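Local coordinates for protein putative metalloprotease II (Bacteroides fragilis, PDB 4ON1) that probably hydrolyses peptide bonds within proteins as a zinc-dependent metalloendopeptidase related to fragilysin, at residues 197-203 with 307-311; 259-263 with 297-302; 279-285 with 314-320. All blocks are in the same frame, centred on the assembly; numbering follows the deposited sequence.

Contact 1: residues 197-203 with 307-311; sequences ATYPATL and IHLNN
The amide of Asn310 meets the rim of Tyr199, with OD1 lying 3.6 Å from Tyr199 CE1 at the ring's edge, near its plane. The amide and ring planes are turned 66° apart. The oxygen rests against ring carbon, and no hydrogen bond crosses between the segments: the amide's other end, ND2, is bonded to the carbonyl of Gln378 in the C-terminal helix 367-378. Ala197, whose backbone N sits over one face of the Tyr199 ring, also approaches Asn310, but residues 197-199 are poorly ordered, as befits chain just beyond a disordered stretch.

Further along, the contact turns apolar. Leu309 sends CD1 against the methyl of Ala201, 3.6 Å from its CB, and its other methyl, CD2, lies 4.4 Å from Leu203 CD1. With CG anti to the backbone N (chi1 -177°), Leu203 projects across to Ile307, whose CG2 is 4.0 Å from Leu203 CD1; these two side chains meet at about a right angle. The start of strand 201-209 is thus packed on the loop that follows strand 299-301. Adhesion between the two segments therefore rests on methyl packing at the buried end, while the Asn310 amide is tied to Gln378 rather than to residues 197-203.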
loop_
_atom_site.group_PDB
_atom_site.type_symbol
_atom_site.label_atom_id
_atom_site.label_comp_id
_atom_site.label_asym_id
_atom_site.label_seq_id
_atom_site.Cartn_x
_atom_site.Cartn_y
_atom_site.Cartn_z
ATOM N N ALA A 197 16.867 5.504 19.362
ATOM C CA ALA A 197 15.686 4.814 18.856
ATOM C C ALA A 197 14.452 5.723 18.853
ATOM O O ALA A 197 13.518 5.515 18.078
ATOM C CB ALA A 197 15.421 3.560 19.683
ATOM N N THR A 198 14.467 6.725 19.729
ATOM C CA THR A 198 13.340 7.639 19.947
ATOM C C THR A 198 13.405 8.977 19.190
ATOM O O THR A 198 12.714 9.932 19.548
ATOM C CB THR A 198 13.232 7.974 21.447
ATOM O OG1 THR A 198 13.834 6.927 22.222
ATOM C CG2 THR A 198 11.789 8.160 21.860
ATOM N N TYR A 199 14.209 9.042 18.137
ATOM C CA TYR A 199 14.886 10.293 17.792
ATOM C C TYR A 199 14.071 11.495 17.235
ATOM O O TYR A 199 14.286 12.623 17.681
ATOM C CB TYR A 199 16.020 9.950 16.826
ATOM C CG TYR A 199 17.112 9.161 17.518
ATOM C CD1 TYR A 199 17.805 8.158 16.852
ATOM C CD2 TYR A 199 17.451 9.421 18.843
ATOM C CE1 TYR A 199 18.805 7.431 17.489
ATOM C CE2 TYR A 199 18.439 8.697 19.489
ATOM C CZ TYR A 199 19.116 7.705 18.807
ATOM O OH TYR A 199 20.104 6.987 19.447
ATOM N N PRO A 200 13.141 11.285 16.279
ATOM C CA PRO A 200 12.637 10.091 15.599
ATOM C C PRO A 200 13.528 9.657 14.449
ATOM O O PRO A 200 13.886 10.466 13.594
ATOM C CB PRO A 200 11.265 10.537 15.078
ATOM C CG PRO A 200 11.341 12.052 14.989
ATOM C CD PRO A 200 12.630 12.506 15.628
ATOM N N ALA A 201 13.883 8.381 14.426
ATOM C CA ALA A 201 14.695 7.874 13.336
ATOM C C ALA A 201 13.886 7.838 12.041
ATOM O O ALA A 201 12.718 7.455 12.040
ATOM C CB ALA A 201 15.225 6.499 13.676
ATOM N N THR A 202 14.513 8.232 10.937
ATOM C CA THR A 202 13.867 8.153 9.636
ATOM C C THR A 202 14.046 6.763 9.038
ATOM O O THR A 202 15.162 6.300 8.840
ATOM C CB THR A 202 14.425 9.201 8.651
ATOM O OG1 THR A 202 14.133 10.519 9.132
ATOM C CG2 THR A 202 13.793 9.025 7.277
ATOM N N LEU A 203 12.936 6.091 8.765
ATOM C CA LEU A 203 12.974 4.820 8.060
ATOM C C LEU A 203 12.556 5.044 6.611
ATOM O O LEU A 203 11.419 5.439 6.346
ATOM C CB LEU A 203 12.058 3.798 8.740
ATOM C CG LEU A 203 12.026 2.384 8.162
ATOM C CD1 LEU A 203 13.435 1.816 8.018
ATOM C CD2 LEU A 203 11.172 1.489 9.034
ATOM N N ILE A 307 15.538 -5.248 10.077
ATOM C CA ILE A 307 15.633 -3.784 10.003
ATOM C C ILE A 307 16.060 -3.200 11.350
ATOM O O ILE A 307 15.341 -3.317 12.342
ATOM C CB ILE A 307 14.307 -3.133 9.581
ATOM C CG1 ILE A 307 13.988 -3.459 8.120
ATOM C CG2 ILE A 307 14.377 -1.614 9.770
ATOM C CD1 ILE A 307 12.661 -2.892 7.637
ATOM N N HIS A 308 17.239 -2.589 11.391
ATOM C CA HIS A 308 17.735 -1.989 12.630
ATOM C C HIS A 308 18.071 -0.512 12.391
ATOM O O HIS A 308 18.839 -0.187 11.486
ATOM C CB HIS A 308 18.958 -2.758 13.147
ATOM C CG HIS A 308 18.816 -4.249 13.065
ATOM N ND1 HIS A 308 17.811 -4.942 13.710
ATOM C CD2 HIS A 308 19.550 -5.181 12.408
ATOM C CE1 HIS A 308 17.935 -6.233 13.459
ATOM N NE2 HIS A 308 18.979 -6.405 12.668
ATOM N N LEU A 309 17.491 0.374 13.199
ATOM C CA LEU A 309 17.644 1.816 13.002
ATOM C C LEU A 309 19.031 2.338 13.367
ATOM O O LEU A 309 19.534 3.263 12.735
ATOM C CB LEU A 309 16.602 2.576 13.822
ATOM C CG LEU A 309 15.127 2.262 13.575
ATOM C CD1 LEU A 309 14.247 3.091 14.496
ATOM C CD2 LEU A 309 14.772 2.531 12.134
ATOM N N ASN A 310 19.644 1.743 14.384
ATOM C CA ASN A 310 20.923 2.231 14.880
ATOM C C ASN A 310 22.106 1.593 14.169
ATOM O O ASN A 310 23.102 2.258 13.891
ATOM C CB ASN A 310 21.030 1.992 16.384
ATOM C CG ASN A 310 20.084 2.869 17.173
ATOM O OD1 ASN A 310 20.003 4.075 16.935
ATOM N ND2 ASN A 310 19.357 2.269 18.113
ATOM N N ASN A 311 21.999 0.302 13.879
ATOM C CA ASN A 311 23.028 -0.371 13.104
ATOM C C ASN A 311 22.434 -1.142 11.936
ATOM O O ASN A 311 22.351 -2.372 11.980
ATOM C CB ASN A 311 23.840 -1.296 14.005
ATOM C CG ASN A 311 24.520 -0.547 15.132
ATOM O OD1 ASN A 311 25.599 0.024 14.956
ATOM N ND2 ASN A 311 23.878 -0.520 16.292
#

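Contact 2: residues 259-263 with 297-302; sequences EVSAL and TFGYAS
Tyr300, Glu259 and Leu263 bury most of the surface here, with the two helix residues meeting the tyrosine ring at a face and at an edge. The aliphatic part of Glu259 covers the face: its CG is 4.0 Å from the centroid of the Tyr300 ring and 26° off the normal, a CH-pi contact. Leu263 comes instead to the ring's edge, near its plane, with CD2 3.7 Å from Tyr300 CD2. The same methyl reaches past the ring to the backbone, 3.5 Å from Ser302 CA. At the phenol end, Val260 CG2 adds a further contact, 3.6 Å from Tyr300 OH.

Glu259 does two jobs at once. Its CG sits in the crowded position between the backbone N and carbonyl carbon (chi1 58°), and a bend at chi2 then swings the carboxylate off the ring toward Thr297. There Thr297 OG1 gives a weak hydrogen bond to Glu259 OE1, 2.9 Å away, within a buried setting.

The first turn of helix 259-271 crosses strand 299-301 at -64°, the axes 8.9 Å apart. On the strand's other side Ala301 touches the zinc ligand His338 on helix 331-340, and its backbone bonds to Asp176, another zinc ligand; strand 319-323 runs alongside, its Ile321 touching both Leu263 and Tyr300.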
loop_
_atom_site.group_PDB
_atom_site.type_symbol
_atom_site.label_atom_id
_atom_site.label_comp_id
_atom_site.label_asym_id
_atom_site.label_seq_id
_atom_site.Cartn_x
_atom_site.Cartn_y
_atom_site.Cartn_z
ATOM N N GLU A 259 10.068 -17.564 -5.664
ATOM C CA GLU A 259 10.289 -16.361 -4.872
ATOM C C GLU A 259 11.728 -16.221 -4.373
ATOM O O GLU A 259 12.258 -15.109 -4.342
ATOM C CB GLU A 259 9.296 -16.301 -3.703
ATOM C CG GLU A 259 9.335 -17.489 -2.748
ATOM C CD GLU A 259 8.293 -18.548 -3.101
ATOM O OE1 GLU A 259 7.790 -18.547 -4.246
ATOM O OE2 GLU A 259 7.969 -19.379 -2.230
ATOM N N VAL A 260 12.348 -17.326 -3.963
ATOM C CA VAL A 260 13.715 -17.268 -3.442
ATOM C C VAL A 260 14.693 -16.810 -4.527
ATOM O O VAL A 260 15.530 -15.941 -4.292
ATOM C CB VAL A 260 14.161 -18.626 -2.881
ATOM C CG1 VAL A 260 15.622 -18.581 -2.425
ATOM C CG2 VAL A 260 13.260 -19.046 -1.725
ATOM N N SER A 261 14.566 -17.394 -5.715
ATOM C CA SER A 261 15.365 -16.996 -6.866
ATOM C C SER A 261 15.078 -15.552 -7.266
ATOM O O SER A 261 15.996 -14.791 -7.588
ATOM C CB SER A 261 15.092 -17.923 -8.048
ATOM O OG SER A 261 15.032 -19.265 -7.618
ATOM N N ALA A 262 13.799 -15.182 -7.257
ATOM C CA ALA A 262 13.393 -13.828 -7.635
ATOM C C ALA A 262 13.973 -12.776 -6.688
ATOM O O ALA A 262 14.419 -11.714 -7.118
ATOM C CB ALA A 262 11.879 -13.722 -7.682
ATOM N N LEU A 263 13.961 -13.065 -5.394
ATOM C CA LEU A 263 14.525 -12.128 -4.424
ATOM C C LEU A 263 16.033 -11.965 -4.622
ATOM O O LEU A 263 16.552 -10.843 -4.671
ATOM C CB LEU A 263 14.253 -12.601 -2.995
ATOM C CG LEU A 263 14.822 -11.678 -1.915
ATOM C CD1 LEU A 263 14.238 -10.277 -2.048
ATOM C CD2 LEU A 263 14.555 -12.242 -0.534
ATOM N N THR A 297 2.494 -17.409 -4.387
ATOM C CA THR A 297 3.239 -16.479 -3.533
ATOM C C THR A 297 2.927 -15.015 -3.831
ATOM O O THR A 297 3.058 -14.567 -4.969
ATOM C CB THR A 297 4.761 -16.706 -3.669
ATOM O OG1 THR A 297 5.090 -18.015 -3.184
ATOM C CG2 THR A 297 5.537 -15.674 -2.853
ATOM N N PHE A 298 2.537 -14.267 -2.802
ATOM C CA PHE A 298 2.142 -12.872 -2.990
ATOM C C PHE A 298 3.260 -11.911 -2.616
ATOM O O PHE A 298 3.293 -10.767 -3.072
ATOM C CB PHE A 298 0.902 -12.547 -2.155
ATOM C CG PHE A 298 -0.183 -13.578 -2.258
ATOM C CD1 PHE A 298 -0.496 -14.153 -3.479
ATOM C CD2 PHE A 298 -0.889 -13.969 -1.133
ATOM C CE1 PHE A 298 -1.495 -15.110 -3.577
ATOM C CE2 PHE A 298 -1.889 -14.922 -1.221
ATOM C CZ PHE A 298 -2.191 -15.492 -2.448
ATOM N N GLY A 299 4.167 -12.381 -1.771
ATOM C CA GLY A 299 5.268 -11.569 -1.294
ATOM C C GLY A 299 6.282 -12.466 -0.622
ATOM O O GLY A 299 5.972 -13.605 -0.276
ATOM N N TYR A 300 7.500 -11.968 -0.451
ATOM C CA TYR A 300 8.557 -12.754 0.171
ATOM C C TYR A 300 9.622 -11.835 0.733
ATOM O O TYR A 300 10.126 -10.963 0.029
ATOM C CB TYR A 300 9.168 -13.735 -0.836
ATOM C CG TYR A 300 10.190 -14.684 -0.236
ATOM C CD1 TYR A 300 9.798 -15.805 0.481
ATOM C CD2 TYR A 300 11.548 -14.456 -0.404
ATOM C CE1 TYR A 300 10.736 -16.668 1.021
ATOM C CE2 TYR A 300 12.489 -15.301 0.128
ATOM C CZ TYR A 300 12.081 -16.407 0.838
ATOM O OH TYR A 300 13.035 -17.250 1.356
ATOM N N ALA A 301 9.952 -12.034 2.006
ATOM C CA ALA A 301 10.915 -11.183 2.703
ATOM C C ALA A 301 12.238 -11.905 2.908
ATOM O O ALA A 301 12.263 -13.119 3.131
ATOM C CB ALA A 301 10.342 -10.734 4.047
ATOM N N SER A 302 13.339 -11.158 2.853
ATOM C CA SER A 302 14.674 -11.749 2.968
ATOM C C SER A 302 14.932 -12.352 4.341
ATOM O O SER A 302 15.784 -13.223 4.484
ATOM C CB SER A 302 15.757 -10.720 2.651
ATOM O OG SER A 302 15.736 -9.663 3.577
#

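Contact 3: residues 279-285 with 314-320; sequences QDKKPYI and GNFEVAA
Phe316 drives its edge into the face of Tyr284, an edge-to-face pair with centroids 5.0 Å apart and planes at 65°. One face of the Phe316 ring is covered by Asp280, whose CA lies 3.7 Å from the ring centroid, almost on the normal. The tyrosine is held at its far end as well, by a hydrogen bond from Tyr284 OH to Gln279 O of 2.6 Å.

Next to this aromatic pair the backbones settle into the parallel pairing of strands 284-288 and 319-323, neighbours in the twisted sheet of the metzincin catalytic domain. Tyr284 N bonds to Val318 O, and Tyr284 O receives Ala320 N at 2.9 Å. Before the strands join, a water bridges the gap, accepting from Val318 N and lying 2.6 Å from Lys282 O. On the sheet face toward helix 331-340, Ile285 CG1 packs on Ala320 CB.

The solvent side is different. Lys281 contributes little beyond its CG, 3.9 Å from Gly314 CA, and Asn315 turns its side chain away. With CG between backbone N and carbonyl carbon (chi1 61°), Asp280 offers the anti lone pair of OD2 to Asn315 N, a nearly straight bond of 2.8 Å. Its carbonyl O takes Phe316 N, linking this edge to the buried ring.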
loop_
_atom_site.group_PDB
_atom_site.type_symbol
_atom_site.label_atom_id
_atom_site.label_comp_id
_atom_site.label_asym_id
_atom_site.label_seq_id
_atom_site.Cartn_x
_atom_site.Cartn_y
_atom_site.Cartn_z
ATOM N N GLN A 279 23.440 3.492 -1.367
ATOM C CA GLN A 279 22.209 3.454 -0.580
ATOM C C GLN A 279 21.872 2.026 -0.155
ATOM O O GLN A 279 20.710 1.613 -0.170
ATOM C CB GLN A 279 21.045 4.056 -1.372
ATOM C CG GLN A 279 21.304 5.461 -1.912
ATOM C CD GLN A 279 20.063 6.059 -2.553
ATOM O OE1 GLN A 279 18.999 6.135 -1.933
ATOM N NE2 GLN A 279 20.188 6.470 -3.805
ATOM N N ASP A 280 22.900 1.287 0.243
ATOM C CA ASP A 280 22.777 -0.149 0.489
ATOM C C ASP A 280 22.231 -0.514 1.879
ATOM O O ASP A 280 22.013 -1.690 2.175
ATOM C CB ASP A 280 24.145 -0.801 0.284
ATOM C CG ASP A 280 25.191 -0.258 1.241
ATOM O OD1 ASP A 280 25.527 0.943 1.129
ATOM O OD2 ASP A 280 25.687 -1.027 2.097
ATOM N N LYS A 281 21.981 0.490 2.714
ATOM C CA LYS A 281 21.561 0.248 4.091
ATOM C C LYS A 281 20.097 0.597 4.319
ATOM O O LYS A 281 19.698 0.925 5.434
ATOM C CB LYS A 281 22.443 1.051 5.046
ATOM C CG LYS A 281 23.909 0.641 5.013
ATOM C CD LYS A 281 24.713 1.507 5.981
ATOM C CE LYS A 281 26.046 0.879 6.330
ATOM N NZ LYS A 281 26.786 1.720 7.319
ATOM N N LYS A 282 19.302 0.498 3.257
ATOM C CA LYS A 282 17.863 0.737 3.324
ATOM C C LYS A 282 17.133 -0.527 2.898
ATOM O O LYS A 282 17.694 -1.339 2.167
ATOM C CB LYS A 282 17.451 1.905 2.416
ATOM C CG LYS A 282 18.182 3.208 2.668
ATOM C CD LYS A 282 17.769 4.239 1.616
ATOM C CE LYS A 282 18.669 5.471 1.655
ATOM N NZ LYS A 282 18.292 6.425 0.582
ATOM N N PRO A 283 15.884 -0.696 3.354
ATOM C CA PRO A 283 15.044 -1.801 2.880
ATOM C C PRO A 283 14.620 -1.558 1.449
ATOM O O PRO A 283 14.170 -0.455 1.149
ATOM C CB PRO A 283 13.825 -1.769 3.817
ATOM C CG PRO A 283 14.219 -0.864 4.962
ATOM C CD PRO A 283 15.210 0.105 4.390
ATOM N N TYR A 284 14.763 -2.562 0.590
ATOM C CA TYR A 284 14.333 -2.458 -0.801
ATOM C C TYR A 284 13.251 -3.475 -1.104
ATOM O O TYR A 284 13.418 -4.650 -0.804
ATOM C CB TYR A 284 15.511 -2.671 -1.751
ATOM C CG TYR A 284 16.456 -1.502 -1.855
ATOM C CD1 TYR A 284 17.372 -1.237 -0.856
ATOM C CD2 TYR A 284 16.459 -0.692 -2.980
ATOM C CE1 TYR A 284 18.248 -0.170 -0.956
ATOM C CE2 TYR A 284 17.327 0.377 -3.091
ATOM C CZ TYR A 284 18.218 0.629 -2.080
ATOM O OH TYR A 284 19.083 1.683 -2.188
ATOM N N ILE A 285 12.145 -3.035 -1.699
ATOM C CA ILE A 285 11.097 -3.974 -2.064
ATOM C C ILE A 285 10.766 -3.886 -3.549
ATOM O O ILE A 285 10.485 -2.805 -4.069
ATOM C CB ILE A 285 9.820 -3.749 -1.228
ATOM C CG1 ILE A 285 10.122 -3.936 0.259
ATOM C CG2 ILE A 285 8.744 -4.754 -1.614
ATOM C CD1 ILE A 285 10.138 -2.643 1.025
ATOM N N GLY A 314 23.847 -3.757 5.681
ATOM C CA GLY A 314 24.256 -3.153 4.421
ATOM C C GLY A 314 24.181 -4.103 3.239
ATOM O O GLY A 314 23.575 -5.172 3.336
ATOM N N ASN A 315 24.773 -3.691 2.118
ATOM C CA ASN A 315 24.851 -4.509 0.907
ATOM C C ASN A 315 23.497 -5.040 0.441
ATOM O O ASN A 315 23.397 -6.170 -0.035
ATOM C CB ASN A 315 25.823 -5.684 1.114
ATOM C CG ASN A 315 26.189 -6.377 -0.194
ATOM O OD1 ASN A 315 26.152 -7.606 -0.298
ATOM N ND2 ASN A 315 26.514 -5.581 -1.207
ATOM N N PHE A 316 22.458 -4.220 0.589
ATOM C CA PHE A 316 21.126 -4.559 0.091
ATOM C C PHE A 316 20.615 -5.897 0.643
ATOM O O PHE A 316 19.845 -6.595 -0.013
ATOM C CB PHE A 316 21.130 -4.586 -1.443
ATOM C CG PHE A 316 21.614 -3.301 -2.064
ATOM C CD1 PHE A 316 20.759 -2.218 -2.196
ATOM C CD2 PHE A 316 22.930 -3.168 -2.486
ATOM C CE1 PHE A 316 21.201 -1.024 -2.755
ATOM C CE2 PHE A 316 23.385 -1.971 -3.040
ATOM C CZ PHE A 316 22.516 -0.900 -3.177
ATOM N N GLU A 317 21.035 -6.239 1.855
ATOM C CA GLU A 317 20.631 -7.504 2.471
ATOM C C GLU A 317 19.202 -7.466 2.978
ATOM O O GLU A 317 18.588 -8.514 3.180
ATOM C CB GLU A 317 21.574 -7.867 3.618
ATOM C CG GLU A 317 22.923 -8.386 3.148
ATOM C CD GLU A 317 23.953 -8.403 4.256
ATOM O OE1 GLU A 317 23.564 -8.298 5.439
ATOM O OE2 GLU A 317 25.154 -8.511 3.938
ATOM N N VAL A 318 18.682 -6.263 3.212
ATOM C CA VAL A 318 17.296 -6.117 3.648
ATOM C C VAL A 318 16.411 -5.838 2.445
ATOM O O VAL A 318 16.415 -4.742 1.900
ATOM C CB VAL A 318 17.118 -4.983 4.689
ATOM C CG1 VAL A 318 15.647 -4.842 5.074
ATOM C CG2 VAL A 318 17.966 -5.251 5.918
ATOM N N ALA A 319 15.669 -6.848 2.017
ATOM C CA ALA A 319 14.881 -6.723 0.808
ATOM C C ALA A 319 13.680 -7.636 0.834
ATOM O O ALA A 319 13.612 -8.587 1.618
ATOM C CB ALA A 319 15.739 -7.017 -0.433
ATOM N N ALA A 320 12.731 -7.336 -0.037
ATOM C CA ALA A 320 11.566 -8.175 -0.202
ATOM C C ALA A 320 11.048 -8.027 -1.617
ATOM O O ALA A 320 11.483 -7.157 -2.362
ATOM C CB ALA A 320 10.483 -7.808 0.803
HETATM O O HOH W 1 19.421 -3.280 2.662
#

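In the fold
Burial and chemistry change together across the three contacts. Contact 2 is the most buried and lies nearest the zinc site; contact 3 is buried along its strands but reaches solvent at its turns, and contact 1 lies at the partly exposed margin, its centre about 22 Å from the centre of the chain. Backbone hydrogen bonds join the segments in contact 3 alone. Contact 1 relies on methyls, contact 2 on a ring and one weak polar bond. Contact 3 links the others: Ile307 of contact 1 packs on Pro283 and Val318, while Ser302 of contact 2 probably bonds to Ala319 and Glu317. Side by side, the strands run in the order 201-209, 284-288, 319-323, 299-301.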